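Local coordinates for 2-oxoadipate dioxygenase/decarboxylase (Pseudomonas putida, PDB 6W1H), which catalyses the iron-dependent decarboxylation and hydroxylation of 2-oxoadipate to D-2-hydroxyglutarate in D-lysine breakdown, at residues 66-71 against 123-128; 94-99 against 396-401; 232-237 against 293-298. All coordinates share one frame; numbering follows the deposited sequence. Where two conformers were deposited one is given.

Contact 1 (66-71 against 123-128); sequences DQERHG and VSPFRV. With NI (nickel (II) ion), chain B; OOG (2-oxoadipic acid), chain C.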
loop_
_atom_site.group_PDB
_atom_site.type_symbol
_atom_site.label_atom_id
_atom_site.label_comp_id
_atom_site.label_asym_id
_atom_site.label_seq_id
_atom_site.Cartn_x
_atom_site.Cartn_y
_atom_site.Cartn_z
ATOM N N ASP A 66 12.048 -1.999 -8.702
ATOM C CA ASP A 66 12.493 -0.624 -8.879
ATOM C C ASP A 66 11.314 0.340 -8.972
ATOM O O ASP A 66 11.386 1.470 -8.486
ATOM C CB ASP A 66 13.372 -0.524 -10.123
ATOM C CG ASP A 66 13.780 0.895 -10.442
ATOM O OD1 ASP A 66 14.486 1.519 -9.623
ATOM O OD2 ASP A 66 13.397 1.391 -11.527
ATOM N N GLN A 67 10.223 -0.075 -9.605
ATOM C CA GLN A 67 9.066 0.792 -9.791
ATOM C C GLN A 67 7.942 0.561 -8.791
ATOM O O GLN A 67 6.898 1.227 -8.898
ATOM C CB GLN A 67 8.532 0.612 -11.220
ATOM C CG GLN A 67 9.510 1.091 -12.271
ATOM C CD GLN A 67 9.732 2.581 -12.189
ATOM O OE1 GLN A 67 8.791 3.351 -12.298
ATOM N NE2 GLN A 67 10.975 2.995 -11.976
ATOM N N GLU A 68 8.136 -0.330 -7.816
ATOM C CA GLU A 68 7.080 -0.718 -6.890
ATOM C C GLU A 68 6.733 0.427 -5.952
ATOM O O GLU A 68 7.610 0.963 -5.268
ATOM C CB GLU A 68 7.534 -1.945 -6.088
ATOM C CG GLU A 68 6.561 -2.347 -4.999
ATOM C CD GLU A 68 6.667 -3.821 -4.614
ATOM O OE1 GLU A 68 7.508 -4.544 -5.188
ATOM O OE2 GLU A 68 5.911 -4.255 -3.716
ATOM N N ARG A 69 5.442 0.781 -5.908
ATOM C CA ARG A 69 4.972 1.878 -5.080
ATOM C C ARG A 69 3.581 1.571 -4.538
ATOM O O ARG A 69 2.835 0.763 -5.094
ATOM C CB ARG A 69 4.873 3.176 -5.897
ATOM C CG ARG A 69 6.202 3.827 -6.221
ATOM C CD ARG A 69 6.015 4.896 -7.268
ATOM N NE ARG A 69 5.634 4.327 -8.552
ATOM C CZ ARG A 69 6.496 4.057 -9.519
ATOM N NH1 ARG A 69 7.804 4.325 -9.348
ATOM N NH2 ARG A 69 6.079 3.549 -10.690
ATOM N N HIS A 70 3.209 2.282 -3.476
ATOM C CA HIS A 70 1.818 2.422 -3.056
ATOM C C HIS A 70 1.492 3.908 -2.995
ATOM O O HIS A 70 2.364 4.747 -2.804
ATOM C CB HIS A 70 1.434 1.661 -1.770
ATOM C CG HIS A 70 1.691 2.373 -0.476
ATOM N ND1 HIS A 70 2.618 1.918 0.439
ATOM C CD2 HIS A 70 1.066 3.416 0.119
ATOM C CE1 HIS A 70 2.591 2.682 1.516
ATOM N NE2 HIS A 70 1.655 3.596 1.350
ATOM N N GLY A 71 0.243 4.229 -3.237
ATOM C CA GLY A 71 -0.275 5.551 -2.997
ATOM C C GLY A 71 -1.343 5.496 -1.931
ATOM O O GLY A 71 -1.884 4.419 -1.644
ATOM N N VAL A 123 3.920 -7.660 -13.207
ATOM C CA VAL A 123 3.935 -6.574 -14.186
ATOM C C VAL A 123 3.856 -5.220 -13.487
ATOM O O VAL A 123 4.566 -4.265 -13.851
ATOM C CB VAL A 123 2.802 -6.766 -15.209
ATOM C CG1 VAL A 123 2.764 -5.589 -16.155
ATOM C CG2 VAL A 123 2.986 -8.075 -15.997
ATOM N N SER A 124 2.967 -5.102 -12.503
ATOM C CA SER A 124 2.959 -3.926 -11.642
ATOM C C SER A 124 2.253 -4.234 -10.333
ATOM O O SER A 124 1.072 -4.622 -10.347
ATOM C CB SER A 124 2.209 -2.766 -12.303
ATOM O OG SER A 124 2.136 -1.682 -11.392
ATOM N N PRO A 125 2.917 -4.014 -9.184
ATOM C CA PRO A 125 2.258 -4.210 -7.891
ATOM C C PRO A 125 1.657 -2.932 -7.323
ATOM O O PRO A 125 1.415 -2.841 -6.111
ATOM C CB PRO A 125 3.403 -4.708 -7.001
ATOM C CG PRO A 125 4.593 -3.951 -7.536
ATOM C CD PRO A 125 4.373 -3.835 -9.030
ATOM N N PHE A 126 1.437 -1.930 -8.169
ATOM C CA PHE A 126 0.920 -0.660 -7.681
ATOM C C PHE A 126 -0.386 -0.863 -6.942
ATOM O O PHE A 126 -1.258 -1.613 -7.385
ATOM C CB PHE A 126 0.693 0.283 -8.852
ATOM C CG PHE A 126 0.329 1.685 -8.451
ATOM C CD1 PHE A 126 1.106 2.387 -7.573
ATOM C CD2 PHE A 126 -0.794 2.300 -8.968
ATOM C CE1 PHE A 126 0.803 3.680 -7.223
ATOM C CE2 PHE A 126 -1.092 3.608 -8.617
ATOM C CZ PHE A 126 -0.294 4.281 -7.726
ATOM N N ARG A 127 -0.531 -0.192 -5.805
ATOM C CA ARG A 127 -1.689 -0.331 -4.911
ATOM C C ARG A 127 -2.035 1.065 -4.409
ATOM O O ARG A 127 -1.153 1.851 -4.212
ATOM C CB ARG A 127 -1.387 -1.288 -3.749
ATOM C CG ARG A 127 0.082 -1.339 -3.396
ATOM C CD ARG A 127 0.492 -2.014 -2.138
ATOM N NE ARG A 127 1.275 -3.148 -2.551
ATOM C CZ ARG A 127 2.539 -3.087 -2.881
ATOM N NH1 ARG A 127 3.198 -4.171 -3.139
ATOM N NH2 ARG A 127 3.178 -1.945 -2.909
ATOM N N VAL A 128 -3.306 1.350 -4.264
ATOM C CA VAL A 128 -3.749 2.632 -3.725
ATOM C C VAL A 128 -4.667 2.381 -2.536
ATOM O O VAL A 128 -5.788 1.895 -2.700
ATOM C CB VAL A 128 -4.400 3.545 -4.776
ATOM C CG1 VAL A 128 -4.889 4.840 -4.108
ATOM C CG2 VAL A 128 -3.419 3.875 -5.905
HETATM NI NI NI B . 1.255 4.721 3.207
HETATM C C2 OOG C . -2.714 6.519 5.475
HETATM C C3 OOG C . -3.278 5.458 4.544
HETATM C C4 OOG C . -2.649 4.100 4.828
HETATM C C6 OOG C . -0.276 2.971 4.734
HETATM O O4 OOG C . -0.687 2.072 5.546
HETATM O O3 OOG C . 0.929 3.037 4.335
HETATM C C5 OOG C . -1.244 4.008 4.206
HETATM C C1 OOG C . -3.519 7.829 5.391
HETATM O O1 OOG C . -3.309 8.706 6.170
HETATM O O2 OOG C . -4.505 8.031 4.421
HETATM O O5 OOG C . -0.872 4.696 3.311
HETATM O O HOH W 1 0.936 5.806 5.368
#

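Contact 2 (94-99 against 396-401); sequences QPVGYY and YEDFLP. With OOG (2-oxoadipic acid), chain C.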
loop_
_atom_site.group_PDB
_atom_site.type_symbol
_atom_site.label_atom_id
_atom_site.label_comp_id
_atom_site.label_asym_id
_atom_site.label_seq_id
_atom_site.Cartn_x
_atom_site.Cartn_y
_atom_site.Cartn_z
ATOM N N GLN A 94 -8.448 -4.019 -7.969
ATOM C CA GLN A 94 -9.702 -4.421 -7.331
ATOM C C GLN A 94 -9.639 -4.139 -5.838
ATOM O O GLN A 94 -8.548 -4.099 -5.269
ATOM C CB GLN A 94 -9.925 -5.914 -7.589
ATOM C CG GLN A 94 -9.979 -6.223 -9.111
ATOM C CD GLN A 94 -10.238 -7.672 -9.401
ATOM O OE1 GLN A 94 -11.359 -8.140 -9.289
ATOM N NE2 GLN A 94 -9.197 -8.387 -9.802
ATOM N N PRO A 95 -10.779 -3.926 -5.179
ATOM C CA PRO A 95 -10.747 -3.620 -3.743
ATOM C C PRO A 95 -10.429 -4.860 -2.928
ATOM O O PRO A 95 -11.115 -5.878 -3.032
ATOM C CB PRO A 95 -12.161 -3.105 -3.461
ATOM C CG PRO A 95 -13.032 -3.793 -4.502
ATOM C CD PRO A 95 -12.164 -3.882 -5.723
ATOM N N VAL A 96 -9.384 -4.764 -2.113
ATOM C CA VAL A 96 -8.896 -5.878 -1.314
ATOM C C VAL A 96 -8.813 -5.420 0.127
ATOM O O VAL A 96 -8.100 -4.452 0.441
ATOM C CB VAL A 96 -7.528 -6.391 -1.796
ATOM C CG1 VAL A 96 -7.078 -7.519 -0.898
ATOM C CG2 VAL A 96 -7.607 -6.821 -3.250
ATOM N N GLY A 97 -9.518 -6.121 1.001
ATOM C CA GLY A 97 -9.469 -5.824 2.416
ATOM C C GLY A 97 -10.431 -4.718 2.821
ATOM O O GLY A 97 -10.909 -3.920 2.012
ATOM N N TYR A 98 -10.739 -4.698 4.104
ATOM C CA TYR A 98 -11.568 -3.661 4.696
ATOM C C TYR A 98 -10.896 -3.208 5.979
ATOM O O TYR A 98 -10.622 -4.028 6.860
ATOM C CB TYR A 98 -12.974 -4.160 4.990
ATOM C CG TYR A 98 -13.769 -3.160 5.779
ATOM C CD1 TYR A 98 -14.138 -1.947 5.208
ATOM C CD2 TYR A 98 -14.128 -3.403 7.098
ATOM C CE1 TYR A 98 -14.860 -1.014 5.917
ATOM C CE2 TYR A 98 -14.856 -2.476 7.811
ATOM C CZ TYR A 98 -15.212 -1.281 7.225
ATOM O OH TYR A 98 -15.927 -0.333 7.927
ATOM N N TYR A 99 -10.605 -1.914 6.067
ATOM C CA TYR A 99 -9.960 -1.320 7.231
ATOM C C TYR A 99 -10.951 -0.356 7.875
ATOM O O TYR A 99 -11.288 0.681 7.293
ATOM C CB TYR A 99 -8.684 -0.587 6.825
ATOM C CG TYR A 99 -7.675 -1.436 6.051
ATOM C CD1 TYR A 99 -7.860 -1.711 4.703
ATOM C CD2 TYR A 99 -6.534 -1.941 6.672
ATOM C CE1 TYR A 99 -6.937 -2.476 3.994
ATOM C CE2 TYR A 99 -5.608 -2.699 5.978
ATOM C CZ TYR A 99 -5.808 -2.961 4.642
ATOM O OH TYR A 99 -4.898 -3.722 3.939
ATOM N N TYR A 396 3.991 -9.611 1.004
ATOM C CA TYR A 396 2.805 -8.930 1.510
ATOM C C TYR A 396 2.463 -7.730 0.638
ATOM O O TYR A 396 3.306 -6.858 0.389
ATOM C CB TYR A 396 3.067 -8.463 2.942
ATOM C CG TYR A 396 1.826 -7.990 3.664
ATOM C CD1 TYR A 396 0.731 -8.831 3.820
ATOM C CD2 TYR A 396 1.754 -6.712 4.201
ATOM C CE1 TYR A 396 -0.407 -8.413 4.478
ATOM C CE2 TYR A 396 0.616 -6.286 4.875
ATOM C CZ TYR A 396 -0.458 -7.147 5.011
ATOM O OH TYR A 396 -1.599 -6.736 5.665
ATOM N N GLU A 397 1.201 -7.668 0.216
ATOM C CA GLU A 397 0.707 -6.657 -0.711
ATOM C C GLU A 397 -0.243 -5.664 -0.052
ATOM O O GLU A 397 -0.723 -4.749 -0.724
ATOM C CB GLU A 397 -0.041 -7.334 -1.877
ATOM C CG GLU A 397 0.752 -8.370 -2.595
ATOM C CD GLU A 397 1.818 -7.792 -3.495
ATOM O OE1 GLU A 397 1.885 -6.539 -3.616
ATOM O OE2 GLU A 397 2.600 -8.579 -4.065
ATOM N N ASP A 398 -0.524 -5.805 1.241
ATOM C CA ASP A 398 -1.533 -5.009 1.906
ATOM C C ASP A 398 -0.889 -4.025 2.881
ATOM O O ASP A 398 0.245 -3.586 2.652
ATOM C CB ASP A 398 -2.552 -5.941 2.544
ATOM C CG ASP A 398 -3.159 -6.877 1.544
ATOM O OD1 ASP A 398 -3.838 -6.361 0.646
ATOM O OD2 ASP A 398 -2.910 -8.116 1.660
ATOM N N PHE A 399 -1.616 -3.652 3.929
ATOM C CA PHE A 399 -1.229 -2.540 4.789
ATOM C C PHE A 399 -1.459 -2.874 6.256
ATOM O O PHE A 399 -2.343 -3.647 6.605
ATOM C CB PHE A 399 -2.027 -1.278 4.387
ATOM C CG PHE A 399 -1.782 -0.849 2.985
ATOM C CD1 PHE A 399 -2.502 -1.404 1.940
ATOM C CD2 PHE A 399 -0.806 0.090 2.708
ATOM C CE1 PHE A 399 -2.241 -1.005 0.621
ATOM C CE2 PHE A 399 -0.549 0.484 1.419
ATOM C CZ PHE A 399 -1.264 -0.057 0.373
ATOM N N LEU A 400 -0.616 -2.330 7.111
ATOM C CA LEU A 400 -0.731 -2.601 8.542
ATOM C C LEU A 400 -2.081 -2.201 9.119
ATOM O O LEU A 400 -2.636 -2.992 9.893
ATOM C CB LEU A 400 0.430 -1.955 9.302
ATOM C CG LEU A 400 1.832 -2.447 8.956
ATOM C CD1 LEU A 400 2.851 -1.621 9.755
ATOM C CD2 LEU A 400 1.976 -3.901 9.215
ATOM N N PRO A 401 -2.633 -0.985 8.873
ATOM C CA PRO A 401 -2.077 0.170 8.152
ATOM C C PRO A 401 -1.417 1.204 9.079
ATOM O O PRO A 401 -1.526 1.112 10.309
ATOM C CB PRO A 401 -3.331 0.807 7.548
ATOM C CG PRO A 401 -4.379 0.595 8.638
ATOM C CD PRO A 401 -4.007 -0.698 9.353
HETATM C C2 OOG C . -2.714 6.519 5.475
HETATM C C3 OOG C . -3.278 5.458 4.544
HETATM C C4 OOG C . -2.649 4.100 4.828
HETATM C C6 OOG C . -0.276 2.971 4.734
HETATM O O4 OOG C . -0.687 2.072 5.546
HETATM O O3 OOG C . 0.929 3.037 4.335
HETATM C C5 OOG C . -1.244 4.008 4.206
HETATM C C1 OOG C . -3.519 7.829 5.391
HETATM O O1 OOG C . -3.309 8.706 6.170
HETATM O O2 OOG C . -4.505 8.031 4.421
HETATM O O5 OOG C . -0.872 4.696 3.311
HETATM O O HOH W 2 -5.557 -4.444 1.521
#

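Contact 3 (232-237 against 293-298); sequences LDIDAI and GEIEQR. With NI (nickel (II) ion), chain B; OOG (2-oxoadipic acid), chain C.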
loop_
_atom_site.group_PDB
_atom_site.type_symbol
_atom_site.label_atom_id
_atom_site.label_comp_id
_atom_site.label_asym_id
_atom_site.label_seq_id
_atom_site.Cartn_x
_atom_site.Cartn_y
_atom_site.Cartn_z
ATOM N N LEU A 232 14.597 -2.576 0.127
ATOM C CA LEU A 232 14.972 -3.868 0.680
ATOM C C LEU A 232 15.513 -3.796 2.104
ATOM O O LEU A 232 15.672 -4.850 2.714
ATOM C CB LEU A 232 15.999 -4.548 -0.239
ATOM C CG LEU A 232 15.483 -4.882 -1.657
ATOM C CD1 LEU A 232 16.596 -5.506 -2.473
ATOM C CD2 LEU A 232 14.282 -5.799 -1.631
ATOM N N ASP A 233 15.831 -2.607 2.627
ATOM C CA ASP A 233 16.415 -2.516 3.971
ATOM C C ASP A 233 16.058 -1.163 4.592
ATOM O O ASP A 233 16.747 -0.162 4.364
ATOM C CB ASP A 233 17.923 -2.741 3.915
ATOM C CG ASP A 233 18.553 -2.823 5.272
ATOM O OD1 ASP A 233 17.902 -2.378 6.252
ATOM O OD2 ASP A 233 19.707 -3.319 5.347
ATOM N N ILE A 234 15.003 -1.153 5.401
ATOM C CA ILE A 234 14.560 0.098 5.992
ATOM C C ILE A 234 15.535 0.602 7.049
ATOM O O ILE A 234 15.609 1.812 7.291
ATOM C CB ILE A 234 13.119 -0.006 6.517
ATOM C CG1 ILE A 234 12.468 1.375 6.608
ATOM C CG2 ILE A 234 13.047 -0.747 7.863
ATOM C CD1 ILE A 234 10.985 1.336 6.901
ATOM N N ASP A 235 16.279 -0.293 7.704
ATOM C CA ASP A 235 17.273 0.161 8.675
ATOM C C ASP A 235 18.353 0.966 7.963
ATOM O O ASP A 235 18.797 2.034 8.431
ATOM C CB ASP A 235 17.903 -1.035 9.405
ATOM C CG ASP A 235 16.911 -1.774 10.294
ATOM O OD1 ASP A 235 16.041 -1.111 10.900
ATOM O OD2 ASP A 235 17.018 -3.023 10.386
ATOM N N ALA A 236 18.818 0.434 6.834
ATOM C CA ALA A 236 19.859 1.105 6.078
ATOM C C ALA A 236 19.360 2.439 5.558
ATOM O O ALA A 236 20.078 3.436 5.623
ATOM C CB ALA A 236 20.347 0.217 4.925
ATOM N N ILE A 237 18.134 2.488 5.026
ATOM C CA ILE A 237 17.665 3.757 4.475
ATOM C C ILE A 237 17.487 4.801 5.583
ATOM O O ILE A 237 17.771 5.987 5.391
ATOM C CB ILE A 237 16.395 3.559 3.630
ATOM C CG1 ILE A 237 16.330 4.654 2.561
ATOM C CG2 ILE A 237 15.155 3.550 4.476
ATOM C CD1 ILE A 237 15.474 4.289 1.387
ATOM N N GLY A 293 6.026 12.304 3.591
ATOM C CA GLY A 293 6.514 11.201 2.800
ATOM C C GLY A 293 6.646 9.940 3.645
ATOM O O GLY A 293 6.542 9.955 4.872
ATOM N N GLU A 294 6.913 8.831 2.955
ATOM C CA GLU A 294 6.958 7.534 3.600
ATOM C C GLU A 294 7.873 6.593 2.838
ATOM O O GLU A 294 8.113 6.742 1.636
ATOM C CB GLU A 294 5.532 6.985 3.623
ATOM C CG GLU A 294 5.324 5.644 4.309
ATOM C CD GLU A 294 3.860 5.344 4.439
ATOM O OE1 GLU A 294 3.269 4.855 3.463
ATOM O OE2 GLU A 294 3.284 5.660 5.478
ATOM N N ILE A 295 8.377 5.603 3.561
ATOM C CA ILE A 295 9.211 4.551 3.004
ATOM C C ILE A 295 8.773 3.250 3.655
ATOM O O ILE A 295 8.421 3.220 4.839
ATOM C CB ILE A 295 10.709 4.854 3.258
ATOM C CG1 ILE A 295 11.600 3.778 2.657
ATOM C CG2 ILE A 295 10.996 5.031 4.758
ATOM C CD1 ILE A 295 11.526 3.693 1.156
ATOM N N GLU A 296 8.780 2.179 2.879
ATOM C CA GLU A 296 8.404 0.880 3.410
ATOM C C GLU A 296 9.319 -0.221 2.902
ATOM O O GLU A 296 9.957 -0.092 1.864
ATOM C CB GLU A 296 6.931 0.541 3.127
ATOM C CG GLU A 296 6.618 0.176 1.702
ATOM C CD GLU A 296 5.113 0.118 1.426
ATOM O OE1 GLU A 296 4.301 0.203 2.369
ATOM O OE2 GLU A 296 4.742 -0.004 0.264
ATOM N N GLN A 297 9.391 -1.304 3.684
ATOM C CA GLN A 297 10.036 -2.549 3.304
ATOM C C GLN A 297 8.979 -3.635 3.459
ATOM O O GLN A 297 8.335 -3.717 4.512
ATOM C CB GLN A 297 11.196 -2.843 4.267
ATOM C CG GLN A 297 11.989 -4.105 3.906
ATOM C CD GLN A 297 12.988 -4.509 4.957
ATOM O OE1 GLN A 297 13.541 -3.657 5.661
ATOM N NE2 GLN A 297 13.271 -5.792 5.042
ATOM N N ARG A 298 8.796 -4.460 2.430
ATOM C CA ARG A 298 7.720 -5.452 2.416
ATOM C C ARG A 298 8.292 -6.848 2.541
ATOM O O ARG A 298 9.197 -7.217 1.787
ATOM C CB ARG A 298 6.896 -5.343 1.132
ATOM C CG ARG A 298 5.949 -4.159 1.192
ATOM C CD ARG A 298 5.044 -3.987 -0.047
ATOM N NE ARG A 298 4.125 -2.890 0.225
ATOM C CZ ARG A 298 2.950 -3.013 0.824
ATOM N NH1 ARG A 298 2.465 -4.217 1.133
ATOM N NH2 ARG A 298 2.261 -1.932 1.132
HETATM NI NI NI B . 1.255 4.721 3.207
HETATM C C2 OOG C . -2.714 6.519 5.475
HETATM C C3 OOG C . -3.278 5.458 4.544
HETATM C C4 OOG C . -2.649 4.100 4.828
HETATM C C6 OOG C . -0.276 2.971 4.734
HETATM O O4 OOG C . -0.687 2.072 5.546
HETATM O O3 OOG C . 0.929 3.037 4.335
HETATM C C5 OOG C . -1.244 4.008 4.206
HETATM C C1 OOG C . -3.519 7.829 5.391
HETATM O O1 OOG C . -3.309 8.706 6.170
HETATM O O2 OOG C . -4.505 8.031 4.421
HETATM O O5 OOG C . -0.872 4.696 3.311
HETATM O O HOH W 1 0.936 5.806 5.368
#

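Contact 1 (66-71 against 123-128)
The ring of Pro125 lies against the aliphatic stem and carboxyl carbon of Glu68: Pro125 CG comes within 3.6 Å of Glu68 CD, with the two side chains at about a right angle. Phe126 follows, with its ring slanted against the backbone at Arg69, so that Phe126 CD1 sits 3.4 Å from Arg69 O. The same carbonyl receives a CA-H...O contact from Phe126 CA. The two chains then run side by side as parallel strands, with Gly71 N donating to Arg127 O over 2.9 Å. This places the first and last strands of a beta-alpha-beta-beta-beta unit next to each other, consistent with the vicinal oxygen chelate fold of the glyoxalase clan. The side chain of Arg127 reaches back towards Glu68, a bend at chi3 (115°) setting its guanidinium beside that carboxylate. Arg127 NH1 gives Glu68 OE2 a nearly straight bond of 2.8 Å, reaching it on the anti side but tilted from the carboxylate plane, and also forms a salt bridge with Glu397. Pro125 O lies over the centre of that guanidinium, 3.4 Å above its plane. Exchanging Arg127 for a leucine would probably leave Glu68 OE2 and Glu397 without the cation between them and the two segments joined less firmly there. Nearer the backbone, Arg127 CG lies 3.7 Å from His70 CB, alongside the stem of a metal ligand whose NE2 binds nickel, here in the iron site, at 2.2 Å. Glu296 accepts from the other nitrogen of that imidazole. At Val128, CA makes a CA-H...O contact of 3.3 Å with Gly71 O.

Contact 2 (94-99 against 396-401)
Tyr99 reaches from an edge strand of the five-stranded sheet into the irregular segment 396-401, and most of the close packing gathers round its ring. CG stands anti to the carbonyl carbon (chi1 -55°), which sends the phenol towards Phe399 with its hydroxyl leading. Along one edge of the ring lies the carbonyl of Phe399, with Tyr99 CE2 3.5 Å from Phe399 O. Farther back, Tyr99 CD2 meets Pro401 CG at 3.9 Å, as the two side chains slide past each other in opposite directions. A cis peptide precedes this proline. The hydroxyl itself lies near the plane of the Phe399 ring, at its edge, and accepts a rather bent bond from Phe399 N (3.3 Å, 136°).

The other end is looser and wetter. Between Val96 and Asp398 the direct approach is no closer than 3.8 Å, from Val96 CG1 to Asp398 OD1, and a single water bridges polar atoms of the two segments instead. It accepts from Tyr99 OH at 2.6 Å and donates to Val96 O and to Asp398 OD1, the latter at 2.7 Å, so three bonds pin it. Tyr99 OH thus donates to the water while accepting from the backbone N-H. Asp398 OD1 has a salt bridge to Arg114 as well, on the adjoining strand 108-114.

Beyond the tyrosine, Phe399 CD2 stands 3.5 Å from O4 of 2-oxoadipate, the ring also meeting His70 edge-to-face. The contact therefore backs a wall of the 2-oxoadipate pocket beside its metal centre.

Contact 3 (232-237 against 293-298)
Gln297 OE1 takes the backbone N-H of Ile234 in a nearly straight bond (2.9 Å, 170°), the donor tilted 30° from the carbonyl plane. That N-H belongs to the first turn of helix 234-240, where helical partners are lacking, so the glutamine supplies one from the strand. Its chain is stretched out beyond CG, itself anti to the backbone N (chi1 -177°), which carries the amide across to the helix start. Asp233 caps the same turn: as N-cap residue, its OD1 accepts from Ala236 N at 3.0 Å.

Next to this polar join the contact is greasy. Ile237 and Ile295 meet tip to tip, with Ile237 CD1 4.0 Å from Ile295 CD1, and Ile234 CD1 rests 3.8 Å from Ile295 O.

The alternating residues of the strand serve the active site: Glu294 OE1 binds the nickel at 2.0 Å, and Glu296, whose CB points away from the helix, is held by Arg298 through a salt bridge, Arg298 NE to Glu296 OE2 3.0 Å. One strand thus has the short helix on one side and the metal centre on the other, with strand 264-276 paired to it and helix 29-48 packing against Ile237 and Ile295.

Overall arrangement
Contacts 1 and 2 are fully buried near the middle of the chain and both involve the five-stranded sheet, contact 1 through a parallel strand pair and contact 2 through an outermost strand meeting a loop. Contact 3 is partly buried, farther out, and joins a helix start to the two-stranded sheet. Contact 1 combines strand pairing with a buried salt bridge, contact 2 relies on a tyrosine hydroxyl and a water, contact 3 on an amide and isoleucines. They converge on the ligand: His70 and Glu294, with His226, form a two-histidine, one-carboxylate metal set, completed by 2-oxoadipate and a water. Arg298 of contact 3 ties in contact 2 by donating to Tyr396 O and Asp398 O.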